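Local coordinates for protein sensor histidine kinase CitA (Klebsiella pneumoniae, PDB 1P0Z) that senses citrate in the periplasm, binding H-citrate(2-) through its periplasmic domain, and as a membrane histidine kinase probably activates its partner CitB by phosphorylation, at residues A12-Q15 with A16-S20; L34-I37 with K38-I41; G122-I125 with E126-E129. All coordinates share one frame; numbering follows the deposited sequence. Where two conformers were deposited one is given.

Contact 1 (A12-Q15 with A16-S20); sequences ALIQ and AMQIS. With NA (sodium ion), chain L.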
loop_
_atom_site.group_PDB
_atom_site.type_symbol
_atom_site.label_atom_id
_atom_site.label_comp_id
_atom_site.label_asym_id
_atom_site.label_seq_id
_atom_site.Cartn_x
_atom_site.Cartn_y
_atom_site.Cartn_z
ATOM N N ALA A 12 -5.095 -1.171 -8.790
ATOM C CA ALA A 12 -4.398 -0.883 -7.530
ATOM C C ALA A 12 -4.439 -2.093 -6.606
ATOM O O ALA A 12 -3.423 -2.430 -5.952
ATOM C CB ALA A 12 -5.078 0.318 -6.836
ATOM N N LEU A 13 -5.602 -2.727 -6.537
ATOM C CA LEU A 13 -5.772 -3.868 -5.644
ATOM C C LEU A 13 -4.896 -5.053 -6.058
ATOM O O LEU A 13 -4.235 -5.670 -5.205
ATOM C CB LEU A 13 -7.250 -4.265 -5.569
ATOM C CG LEU A 13 -7.575 -5.493 -4.709
ATOM C CD1 LEU A 13 -7.059 -5.293 -3.277
ATOM C CD2 LEU A 13 -9.089 -5.717 -4.773
ATOM N N ILE A 14 -4.875 -5.333 -7.358
ATOM C CA ILE A 14 -4.074 -6.443 -7.864
ATOM C C ILE A 14 -2.623 -6.217 -7.518
ATOM O O ILE A 14 -1.961 -7.119 -7.030
ATOM C CB ILE A 14 -4.230 -6.609 -9.406
ATOM C CG1 ILE A 14 -5.596 -7.230 -9.712
ATOM C CG2 ILE A 14 -3.083 -7.472 -9.980
ATOM C CD1 ILE A 14 -5.781 -8.630 -9.123
ATOM N N GLN A 15 -2.140 -5.004 -7.744
ATOM C CA GLN A 15 -0.738 -4.682 -7.463
ATOM C C GLN A 15 -0.436 -4.767 -5.959
ATOM O O GLN A 15 0.636 -5.251 -5.564
ATOM C CB GLN A 15 -0.393 -3.287 -7.971
ATOM C CG GLN A 15 -0.332 -3.258 -9.496
ATOM C CD GLN A 15 -0.163 -1.839 -10.000
ATOM O OE1 GLN A 15 0.954 -1.409 -10.269
ATOM N NE2 GLN A 15 -1.264 -1.094 -10.105
ATOM N N ALA A 16 -1.369 -4.318 -5.111
ATOM C CA ALA A 16 -1.098 -4.378 -3.667
ATOM C C ALA A 16 -1.032 -5.819 -3.184
ATOM O O ALA A 16 -0.242 -6.142 -2.300
ATOM C CB ALA A 16 -2.192 -3.629 -2.894
ATOM N N MET A 17 -1.893 -6.643 -3.737
ATOM C CA MET A 17 -1.880 -8.061 -3.383
ATOM C C MET A 17 -0.553 -8.690 -3.815
ATOM O O MET A 17 0.070 -9.428 -3.038
ATOM C CB MET A 17 -3.081 -8.764 -4.008
ATOM C CG MET A 17 -4.360 -8.331 -3.334
ATOM S SD MET A 17 -5.798 -9.094 -4.042
ATOM C CE MET A 17 -5.506 -10.786 -3.569
ATOM N N GLN A 18 -0.116 -8.399 -5.033
ATOM C CA GLN A 18 1.124 -8.970 -5.545
ATOM C C GLN A 18 2.320 -8.532 -4.728
ATOM O O GLN A 18 3.171 -9.346 -4.366
ATOM C CB GLN A 18 1.333 -8.549 -7.005
ATOM C CG GLN A 18 0.373 -9.220 -7.917
ATOM C CD GLN A 18 0.493 -8.735 -9.335
ATOM O OE1 GLN A 18 0.502 -7.528 -9.593
ATOM N NE2 GLN A 18 0.564 -9.666 -10.267
ATOM N N ILE A 19 2.400 -7.239 -4.426
ATOM C CA ILE A 19 3.550 -6.742 -3.694
ATOM C C ILE A 19 3.552 -7.293 -2.280
ATOM O O ILE A 19 4.611 -7.728 -1.764
ATOM C CB ILE A 19 3.536 -5.196 -3.647
ATOM C CG1 ILE A 19 3.703 -4.655 -5.068
ATOM C CG2 ILE A 19 4.603 -4.683 -2.699
ATOM C CD1 ILE A 19 3.549 -3.155 -5.152
ATOM N N SER A 20 2.377 -7.314 -1.636
ATOM C CA SER A 20 2.347 -7.757 -0.236
ATOM C C SER A 20 2.713 -9.226 -0.051
ATOM O O SER A 20 3.086 -9.631 1.043
ATOM C CB SER A 20 0.957 -7.501 0.400
ATOM O OG SER A 20 -0.039 -8.299 -0.212
HETATM NA NA NA L . -1.699 -9.652 0.889
HETATM O O HOH W 1 -1.590 -10.843 -1.160
HETATM O O HOH W 2 -3.815 -10.912 1.378
HETATM O O HOH W 3 -0.695 -11.689 1.891
#
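Leu13 sends CG anti to its backbone N (chi1 177°), whereas Met17 places CG beside its own N (chi1 -70°), and these two choices bring the side chains together one helical turn apart. Leu13 CD1 lies 4.1 Å from Met17 CG, and Met17 SD is equally near Leu13 CG and CD1, the two chains crossing at a slant. In the next turn-related pair, Gln18 CG lies 3.3 Å from Ile14 O; a glutamine suits this exposed flank, its methylene resting on the turn and its polar end directed outward from the core.

Backbone bonds from Ala16 N to Ala12 O and from Ile19 N to Gln15 O, with two more between them, make this regular alpha helix, the final part of helix 6-20. The helix packs on the antiparallel sheet of a periplasmic PAS domain, a member of the Cache clan: Ala12 and Ala16, with only a methyl each, sit close against strand 115-124, Ala16 on Val121. Gln15 is buried, and its amide is held at both ends, OE1 by Ser48 OG and NE2 by Arg11 O.

At the helix end Ser20 turns OG to the sodium ion, 2.4 Å away. Ser106 OG and Pro107 O complete the site with three waters, of which water 1 also donates to Met17 O at 2.9 Å.

Contact 2 (L34-I37 with K38-I41); sequences LARI and KALI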
loop_
_atom_site.group_PDB
_atom_site.type_symbol
_atom_site.label_atom_id
_atom_site.label_comp_id
_atom_site.label_asym_id
_atom_site.label_seq_id
_atom_site.Cartn_x
_atom_site.Cartn_y
_atom_site.Cartn_z
ATOM N N LEU A 34 14.624 -1.058 6.627
ATOM C CA LEU A 34 14.158 0.054 5.780
ATOM C C LEU A 34 14.839 0.218 4.428
ATOM O O LEU A 34 14.167 0.477 3.420
ATOM C CB LEU A 34 14.251 1.387 6.540
ATOM C CG LEU A 34 13.477 1.445 7.868
ATOM C CD1 LEU A 34 13.566 2.873 8.388
ATOM C CD2 LEU A 34 12.005 1.022 7.699
ATOM N N ALA A 35 16.165 0.081 4.400
ATOM C CA ALA A 35 16.888 0.219 3.138
ATOM C C ALA A 35 16.513 -0.912 2.197
ATOM O O ALA A 35 16.387 -0.702 0.985
ATOM C CB ALA A 35 18.401 0.195 3.380
ATOM N N ARG A 36 16.357 -2.114 2.757
ATOM C CA ARG A 36 16.000 -3.278 1.946
ATOM C C ARG A 36 14.578 -3.057 1.357
ATOM O O ARG A 36 14.329 -3.335 0.167
ATOM C CB ARG A 36 16.035 -4.539 2.804
ATOM C CG ARG A 36 15.694 -5.822 2.057
ATOM C CD ARG A 36 16.540 -5.972 0.791
ATOM N NE ARG A 36 16.138 -7.152 0.028
ATOM C CZ ARG A 36 16.352 -7.301 -1.281
ATOM N NH1 ARG A 36 16.965 -6.341 -1.986
ATOM N NH2 ARG A 36 15.951 -8.411 -1.889
ATOM N N ILE A 37 13.660 -2.555 2.184
ATOM C CA ILE A 37 12.296 -2.285 1.707
ATOM C C ILE A 37 12.337 -1.245 0.591
ATOM O O ILE A 37 11.682 -1.400 -0.448
ATOM C CB ILE A 37 11.401 -1.802 2.870
ATOM C CG1 ILE A 37 11.214 -2.970 3.844
ATOM C CG2 ILE A 37 10.013 -1.332 2.346
ATOM C CD1 ILE A 37 10.540 -2.600 5.133
ATOM N N LYS A 38 13.114 -0.184 0.796
ATOM C CA LYS A 38 13.240 0.856 -0.233
ATOM C C LYS A 38 13.785 0.283 -1.548
ATOM O O LYS A 38 13.301 0.605 -2.633
ATOM C CB LYS A 38 14.172 1.971 0.262
ATOM C CG LYS A 38 14.353 3.113 -0.725
ATOM C CD LYS A 38 15.388 4.107 -0.173
ATOM C CE LYS A 38 15.294 5.500 -0.811
ATOM N NZ LYS A 38 15.312 5.527 -2.282
ATOM N N ALA A 39 14.812 -0.569 -1.442
ATOM C CA ALA A 39 15.400 -1.190 -2.634
ATOM C C ALA A 39 14.394 -2.058 -3.392
ATOM O O ALA A 39 14.454 -2.176 -4.632
ATOM C CB ALA A 39 16.611 -2.031 -2.240
ATOM N N LEU A 40 13.467 -2.665 -2.652
ATOM C CA LEU A 40 12.458 -3.515 -3.276
ATOM C C LEU A 40 11.302 -2.711 -3.877
ATOM O O LEU A 40 10.828 -3.007 -4.979
ATOM C CB LEU A 40 11.876 -4.498 -2.252
ATOM C CG LEU A 40 12.771 -5.632 -1.733
ATOM C CD1 LEU A 40 12.158 -6.268 -0.456
ATOM C CD2 LEU A 40 12.951 -6.686 -2.836
ATOM N N ILE A 41 10.854 -1.691 -3.157
ATOM C CA ILE A 41 9.702 -0.923 -3.618
ATOM C C ILE A 41 9.986 0.159 -4.645
ATOM O O ILE A 41 9.199 0.370 -5.547
ATOM C CB ILE A 41 8.955 -0.295 -2.428
ATOM C CG1 ILE A 41 8.544 -1.390 -1.428
ATOM C CG2 ILE A 41 7.751 0.463 -2.926
ATOM C CD1 ILE A 41 7.596 -2.423 -1.969
#
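Ile37 O is gripped by two backbone donors: Ile41 N at 2.8 Å, and Leu40 N at 3.1 Å in a weak bond with an N-H...O angle of 124°. Leu40 N has a second acceptor in Arg36 O at 3.0 Å, so its hydrogen is shared between successive carbonyls.

Arg36 holds CG opposite its backbone N (chi1 -179°), and the bend that follows at chi2 (52°) brings the guanidinium beside Leu40. Leu40 CD2 lies over one face of that flat group, 3.6 Å from Arg36 NH2 and offset toward the rim. A leucine suits this partly exposed place because its branch packs on the guanidinium face while NH2 makes a salt bridge to Glu24 of the preceding helix. Lys38 instead reaches outward and pairs with Asp42.

On the buried side Ile37 and Ile41 run side by side in the same direction, Ile37 CG2 meeting Ile41 CG1 at 4.1 Å. Both beta-branched chains press on Tyr64, and Ile41 also touches Ile53 and Val55. With Lys38 on the outer side, Arg36 turned toward helix 23-30 and the isoleucines toward strands 52-57 and 62-64, helix 34-47 is an amphipathic helix packed on the sheet of the PAS domain.

Contact 3 (G122-I125 with E126-E129); sequences GYTI and EQLE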
loop_
_atom_site.group_PDB
_atom_site.type_symbol
_atom_site.label_atom_id
_atom_site.label_comp_id
_atom_site.label_asym_id
_atom_site.label_seq_id
_atom_site.Cartn_x
_atom_site.Cartn_y
_atom_site.Cartn_z
ATOM N N GLY A 122 -1.643 3.439 -4.492
ATOM C CA GLY A 122 -2.626 4.490 -4.716
ATOM C C GLY A 122 -2.512 5.264 -6.012
ATOM O O GLY A 122 -1.421 5.437 -6.563
ATOM N N TYR A 123 -3.687 5.703 -6.478
ATOM C CA TYR A 123 -3.797 6.518 -7.703
ATOM C C TYR A 123 -4.553 7.799 -7.354
ATOM O O TYR A 123 -5.720 7.747 -6.983
ATOM C CB TYR A 123 -4.589 5.793 -8.793
ATOM C CG TYR A 123 -3.849 4.641 -9.438
ATOM C CD1 TYR A 123 -3.708 3.420 -8.777
ATOM C CD2 TYR A 123 -3.315 4.775 -10.715
ATOM C CE1 TYR A 123 -3.043 2.332 -9.385
ATOM C CE2 TYR A 123 -2.642 3.708 -11.341
ATOM C CZ TYR A 123 -2.512 2.490 -10.656
ATOM O OH TYR A 123 -1.821 1.483 -11.265
ATOM N N THR A 124 -3.898 8.955 -7.409
ATOM C CA THR A 124 -4.602 10.195 -7.074
ATOM C C THR A 124 -5.529 10.552 -8.247
ATOM O O THR A 124 -5.092 10.717 -9.385
ATOM C CB THR A 124 -3.600 11.323 -6.791
ATOM O OG1 THR A 124 -2.900 10.999 -5.586
ATOM C CG2 THR A 124 -4.329 12.692 -6.644
ATOM N N ILE A 125 -6.799 10.709 -7.926
ATOM C CA ILE A 125 -7.836 10.895 -8.902
ATOM C C ILE A 125 -7.708 12.048 -9.858
ATOM O O ILE A 125 -7.943 11.896 -11.074
ATOM C CB ILE A 125 -9.217 10.860 -8.174
ATOM C CG1 ILE A 125 -9.440 9.419 -7.638
ATOM C CG2 ILE A 125 -10.353 11.137 -9.154
ATOM C CD1 ILE A 125 -10.597 9.275 -6.643
ATOM N N GLU A 126 -7.283 13.174 -9.342
ATOM C CA GLU A 126 -7.180 14.318 -10.195
ATOM C C GLU A 126 -6.142 14.114 -11.271
ATOM O O GLU A 126 -6.236 14.759 -12.315
ATOM C CB GLU A 126 -6.901 15.570 -9.344
ATOM C CG GLU A 126 -5.947 16.597 -9.952
ATOM C CD GLU A 126 -4.490 16.279 -9.618
ATOM O OE1 GLU A 126 -4.133 16.209 -8.419
ATOM O OE2 GLU A 126 -3.694 16.096 -10.553
ATOM N N GLN A 127 -5.173 13.223 -11.040
ATOM C CA GLN A 127 -4.108 12.961 -11.995
ATOM C C GLN A 127 -4.404 11.845 -13.017
ATOM O O GLN A 127 -3.584 11.543 -13.874
ATOM C CB GLN A 127 -2.821 12.635 -11.242
ATOM C CG GLN A 127 -2.245 13.785 -10.409
ATOM C CD GLN A 127 -1.184 13.296 -9.423
ATOM O OE1 GLN A 127 -0.304 12.507 -9.778
ATOM N NE2 GLN A 127 -1.268 13.761 -8.184
ATOM N N LEU A 128 -5.561 11.210 -12.921
ATOM C CA LEU A 128 -5.877 10.171 -13.897
ATOM C C LEU A 128 -5.963 10.764 -15.317
ATOM O O LEU A 128 -6.401 11.890 -15.493
ATOM C CB LEU A 128 -7.232 9.537 -13.576
ATOM C CG LEU A 128 -7.270 8.738 -12.268
ATOM C CD1 LEU A 128 -8.690 8.249 -12.028
ATOM C CD2 LEU A 128 -6.308 7.569 -12.337
ATOM N N GLU A 129 -5.602 9.958 -16.312
ATOM C CA GLU A 129 -5.671 10.341 -17.705
ATOM C C GLU A 129 -7.018 9.798 -18.134
ATOM O O GLU A 129 -7.248 8.599 -18.293
ATOM C CB GLU A 129 -4.576 9.671 -18.516
ATOM C CG GLU A 129 -4.388 10.359 -19.837
ATOM C CD GLU A 129 -3.796 11.723 -19.635
ATOM O OE1 GLU A 129 -2.661 11.782 -19.124
ATOM O OE2 GLU A 129 -4.465 12.726 -19.966
#
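Tyr123 touches Leu128 where the chain leaves the last strand, its CB 4.3 Å from Leu128 CD2. The large ring of the tyrosine suits a buried place between sheet and helix: it packs on Val8 and Arg11 of helix 6-20, while its hydroxyl is hydrogen-bonded to Asp49.

Thr124 ends the strand and carries much of the contact. In the conformer given, a chi1 of -67° puts OG1 beside the backbone N and leaves CG2 opposite it, so that the methyl turns to the following residues, meeting Gln127 NE2 at 3.6 Å and lying alongside Glu126, whose OE1 is 3.9 Å from Thr124 CG2. These are van der Waals touches; the other branch, OG1, takes a hydrogen bond with Leu98 O. The carbonyl of Thr124 receives Gln127 N, 3.0 Å from Thr124 O, from a position 45° out of the carbonyl plane.

This is the three-residue reach of a short 3-10 turn, by which strand 115-124, the central strand of the five-stranded antiparallel sheet, passes into the C-terminal end of this periplasmic fragment. Ile125 continues the pattern: its O accepts Leu128 N at 3.1 Å, the N-H fairly straight at 165° but the donor well above the carbonyl plane.

Ile125 CG2 also approaches Leu128 CD1, at 4.4 Å, and both residues rest on His5. Being apolar, Leu128 can turn back to Tyr123 and Val8 from beyond the strand; it also touches the bound heptamolybdate cluster, as does Glu129.

Contact 1 is the hub, since helix 6-20 meets both of the others, each with its centre about 17 Å from that of contact 1. Toward contact 2 the join is apolar, Ile19 CG2 lying 3.8 Å from Ile41 CD1. Toward contact 3 it is mixed: Gln15 NE2 is 2.9 Å from Tyr123 OH, a probable hydrogen bond, and Ala12 CB packs on the same ring. Contacts 2 and 3 stay about 10 Å apart at their nearest atoms. Each contact comes within about 6 to 8 Å of a citrate-binding side chain without holding one: the side chain of Ala16 is about 6 Å from that of Lys105, Leu34 about 8 Å from Arg62, and Thr124 about 8 Å from Arg103.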